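Local coordinates for VAO-type flavoprotein oxidase VAO615 (Myceliophthora thermophila, PDB 6F72) that is probably a secreted oxidoreductase that carries bicovalently bound FAD and, once reduced, reacts rapidly with molecular oxygen; its substrate is unknown, at residues 138-143 and 550-555. Numbering follows the deposited sequence.
Sequences AALKFA and SVFYVK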
ATOM      1  N   ALA A 138     -10.590  24.952   2.587  1.00 26.55           N
ATOM      2  CA  ALA A 138     -11.459  25.499   1.542  1.00 27.26           C
ATOM      3  C   ALA A 138     -12.281  24.408   0.851  1.00 26.86           C
ATOM      4  O   ALA A 138     -13.507  24.535   0.734  1.00 27.37           O
ATOM      5  CB  ALA A 138     -10.638  26.278   0.520  1.00 27.62           C
ATOM      6  N   ALA A 139     -11.604  23.341   0.421  1.00 26.05           N
ATOM      7  CA  ALA A 139     -12.245  22.228  -0.280  1.00 25.69           C
ATOM      8  C   ALA A 139     -13.284  21.506   0.575  1.00 25.51           C
ATOM      9  O   ALA A 139     -14.380  21.190   0.085  1.00 25.65           O
ATOM     10  CB  ALA A 139     -11.207  21.256  -0.808  1.00 24.97           C
ATOM     11  N   LEU A 140     -12.937  21.280   1.847  1.00 25.22           N
ATOM     12  CA  LEU A 140     -13.852  20.692   2.830  1.00 25.19           C
ATOM     13  C   LEU A 140     -15.082  21.568   3.056  1.00 26.15           C
ATOM     14  O   LEU A 140     -16.200  21.062   3.086  1.00 26.28           O
ATOM     15  CB  LEU A 140     -13.138  20.409   4.163  1.00 24.73           C
ATOM     16  CG  LEU A 140     -12.047  19.331   4.255  1.00 23.90           C
ATOM     17  CD1 LEU A 140     -11.333  19.394   5.600  1.00 23.76           C
ATOM     18  CD2 LEU A 140     -12.596  17.928   4.032  1.00 23.35           C
ATOM     19  N   LYS A 141     -14.879  22.881   3.189  1.00 27.00           N
ATOM     20  CA  LYS A 141     -16.001  23.812   3.374  1.00 28.14           C
ATOM     21  C   LYS A 141     -16.934  23.771   2.170  1.00 28.63           C
ATOM     22  O   LYS A 141     -18.160  23.708   2.326  1.00 29.12           O
ATOM     23  CB  LYS A 141     -15.528  25.256   3.600  1.00 28.94           C
ATOM     24  CG  LYS A 141     -15.022  25.522   4.994  1.00 28.96           C
ATOM     25  CD  LYS A 141     -15.403  26.917   5.465  1.00 30.09           C
ATOM     26  CE  LYS A 141     -15.310  27.026   6.981  1.00 30.13           C
ATOM     27  NZ  LYS A 141     -16.093  25.965   7.688  1.00 29.77           N
ATOM     28  N   PHE A 142     -16.333  23.805   0.979  1.00 28.57           N
ATOM     29  CA  PHE A 142     -17.063  23.772  -0.280  1.00 29.06           C
ATOM     30  C   PHE A 142     -17.855  22.475  -0.428  1.00 28.65           C
ATOM     31  O   PHE A 142     -19.055  22.512  -0.738  1.00 29.25           O
ATOM     32  CB  PHE A 142     -16.098  23.943  -1.458  1.00 28.96           C
ATOM     33  CG  PHE A 142     -16.765  23.879  -2.809  1.00 29.41           C
ATOM     34  CD1 PHE A 142     -16.933  22.658  -3.468  1.00 28.82           C
ATOM     35  CD2 PHE A 142     -17.236  25.042  -3.421  1.00 30.50           C
ATOM     36  CE1 PHE A 142     -17.551  22.606  -4.712  1.00 29.27           C
ATOM     37  CE2 PHE A 142     -17.851  24.988  -4.659  1.00 30.95           C
ATOM     38  CZ  PHE A 142     -18.009  23.768  -5.304  1.00 30.27           C
ATOM     39  N   ALA A 143     -17.177  21.344  -0.214  1.00 27.73           N
ATOM     40  CA  ALA A 143     -17.802  20.023  -0.354  1.00 27.31           C
ATOM     41  C   ALA A 143     -18.930  19.846   0.649  1.00 27.65           C
ATOM     42  O   ALA A 143     -19.981  19.298   0.311  1.00 27.88           O
ATOM     43  CB  ALA A 143     -16.779  18.908  -0.230  1.00 26.21           C
ATOM     44  N   SER A 550     -19.272  11.924   9.170  1.00 28.36           N
ATOM     45  CA  SER A 550     -18.725  10.979   8.190  1.00 27.70           C
ATOM     46  C   SER A 550     -18.465  11.646   6.838  1.00 27.53           C
ATOM     47  O   SER A 550     -18.967  11.197   5.793  1.00 27.60           O
ATOM     48  CB  SER A 550     -19.616   9.725   8.066  1.00 27.86           C
ATOM     49  OG  SER A 550     -19.905   9.170   9.349  1.00 28.09           O
ATOM     50  N   VAL A 551     -17.705  12.738   6.862  1.00 27.35           N
ATOM     51  CA  VAL A 551     -17.284  13.376   5.610  1.00 27.12           C
ATOM     52  C   VAL A 551     -16.243  12.528   4.890  1.00 26.33           C
ATOM     53  O   VAL A 551     -16.180  12.550   3.662  1.00 26.30           O
ATOM     54  CB  VAL A 551     -16.949  14.923   5.691  1.00 27.59           C
ATOM     55  CG1 VAL A 551     -17.252  15.549   7.042  1.00 28.03           C
ATOM     56  CG2 VAL A 551     -15.562  15.292   5.137  1.00 27.30           C
ATOM     57  N   PHE A 552     -15.460  11.758   5.643  1.00 25.73           N
ATOM     58  CA  PHE A 552     -14.488  10.889   5.014  1.00 25.12           C
ATOM     59  C   PHE A 552     -15.023   9.468   4.860  1.00 24.83           C
ATOM     60  O   PHE A 552     -15.453   8.846   5.825  1.00 24.80           O
ATOM     61  CB  PHE A 552     -13.142  10.929   5.724  1.00 24.84           C
ATOM     62  CG  PHE A 552     -12.594  12.321   5.910  1.00 25.22           C
ATOM     63  CD1 PHE A 552     -12.321  13.135   4.816  1.00 25.30           C
ATOM     64  CD2 PHE A 552     -12.343  12.817   7.197  1.00 25.45           C
ATOM     65  CE1 PHE A 552     -11.820  14.420   4.995  1.00 25.71           C
ATOM     66  CE2 PHE A 552     -11.832  14.098   7.384  1.00 25.75           C
ATOM     67  CZ  PHE A 552     -11.568  14.903   6.278  1.00 25.93           C
ATOM     68  N   TYR A 553     -15.039   8.994   3.619  1.00 24.62           N
ATOM     69  CA  TYR A 553     -15.449   7.627   3.318  1.00 24.18           C
ATOM     70  C   TYR A 553     -14.383   6.938   2.474  1.00 23.63           C
ATOM     71  O   TYR A 553     -13.932   7.483   1.462  1.00 23.59           O
ATOM     72  CB  TYR A 553     -16.803   7.613   2.584  1.00 24.60           C
ATOM     73  CG  TYR A 553     -17.073   6.284   1.903  1.00 24.61           C
ATOM     74  CD1 TYR A 553     -17.671   5.232   2.601  1.00 24.59           C
ATOM     75  CD2 TYR A 553     -16.667   6.058   0.582  1.00 24.44           C
ATOM     76  CE1 TYR A 553     -17.890   4.003   1.989  1.00 24.69           C
ATOM     77  CE2 TYR A 553     -16.883   4.835  -0.042  1.00 24.44           C
ATOM     78  CZ  TYR A 553     -17.489   3.813   0.675  1.00 24.56           C
ATOM     79  OH  TYR A 553     -17.699   2.609   0.073  1.00 24.67           O
ATOM     80  N   VAL A 554     -14.006   5.729   2.876  1.00 23.09           N
ATOM     81  CA  VAL A 554     -13.262   4.806   2.010  1.00 22.67           C
ATOM     82  C   VAL A 554     -13.898   3.424   2.160  1.00 22.64           C
ATOM     83  O   VAL A 554     -14.331   3.060   3.264  1.00 22.90           O
ATOM     84  CB  VAL A 554     -11.729   4.751   2.310  1.00 22.36           C
ATOM     85  CG1 VAL A 554     -11.003   6.027   1.879  1.00 22.39           C
ATOM     86  CG2 VAL A 554     -11.442   4.470   3.785  1.00 22.31           C
ATOM     87  N   LYS A 555     -13.938   2.657   1.072  1.00 22.48           N
ATOM     88  CA  LYS A 555     -14.423   1.278   1.085  1.00 22.44           C
ATOM     89  C   LYS A 555     -13.517   0.469   2.010  1.00 22.11           C
ATOM     90  O   LYS A 555     -12.284   0.588   1.935  1.00 21.91           O
ATOM     91  CB  LYS A 555     -14.437   0.672  -0.330  1.00 22.55           C
ATOM     92  CG  LYS A 555     -15.043  -0.738  -0.434  1.00 22.75           C
ATOM     93  CD  LYS A 555     -16.558  -0.713  -0.212  1.00 23.28           C
ATOM     94  CE  LYS A 555     -17.216  -2.082  -0.350  1.00 23.52           C
ATOM     95  NZ  LYS A 555     -17.001  -2.648  -1.709  1.00 23.70           N
TER
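Leu140 reaches from helix 133-146 to the loop at Val551 and Phe552, and one methyl group makes nearly all of the contact. Its CB points toward the loop, and at chi1 -67° CG lies anti to the carbonyl carbon, beside the backbone N. At CG the chain branches. CD2 is the branch that faces the loop, 3.7 Å from Phe552 CE1 and 3.9 Å from Phe552 CZ, meeting the ring obliquely at its outer end. The same methyl lies 4.1 Å from Val551 CG2, while CD1 stays farther from the loop. The forked leucine suits this place because a single branch can fill the angle between two apolar neighbours without a polar atom to satisfy.

Helix 133-146 forms the crossover of a beta-alpha-beta unit in the FAD-binding PCMH-type domain, linking the parallel strands 126-129 and 150-153, between which strand 169-172 lies. Ala139, small enough for close approach, packs on Leu169 and Leu171 of that sheet. Phe552, from the berberine-like region, crosses Leu140 at about a right angle, its ring long enough to touch Ile150 and Ile152 as well.

Val551, short and branched, can offer one methyl to both neighbours: CG2 also lies 3.8 Å above one face of the Phe552 ring, displaced toward the rim. Its nearly eclipsed chi1 of -6° may reflect a misplaced rotamer, which leaves both CG2 contacts less secure than that of CD2 with the ring. Asp547 accepts hydrogen bonds from the backbone N of both Val551 and Phe552, holding this part of the loop; two residues on, Val554 touches the FAD.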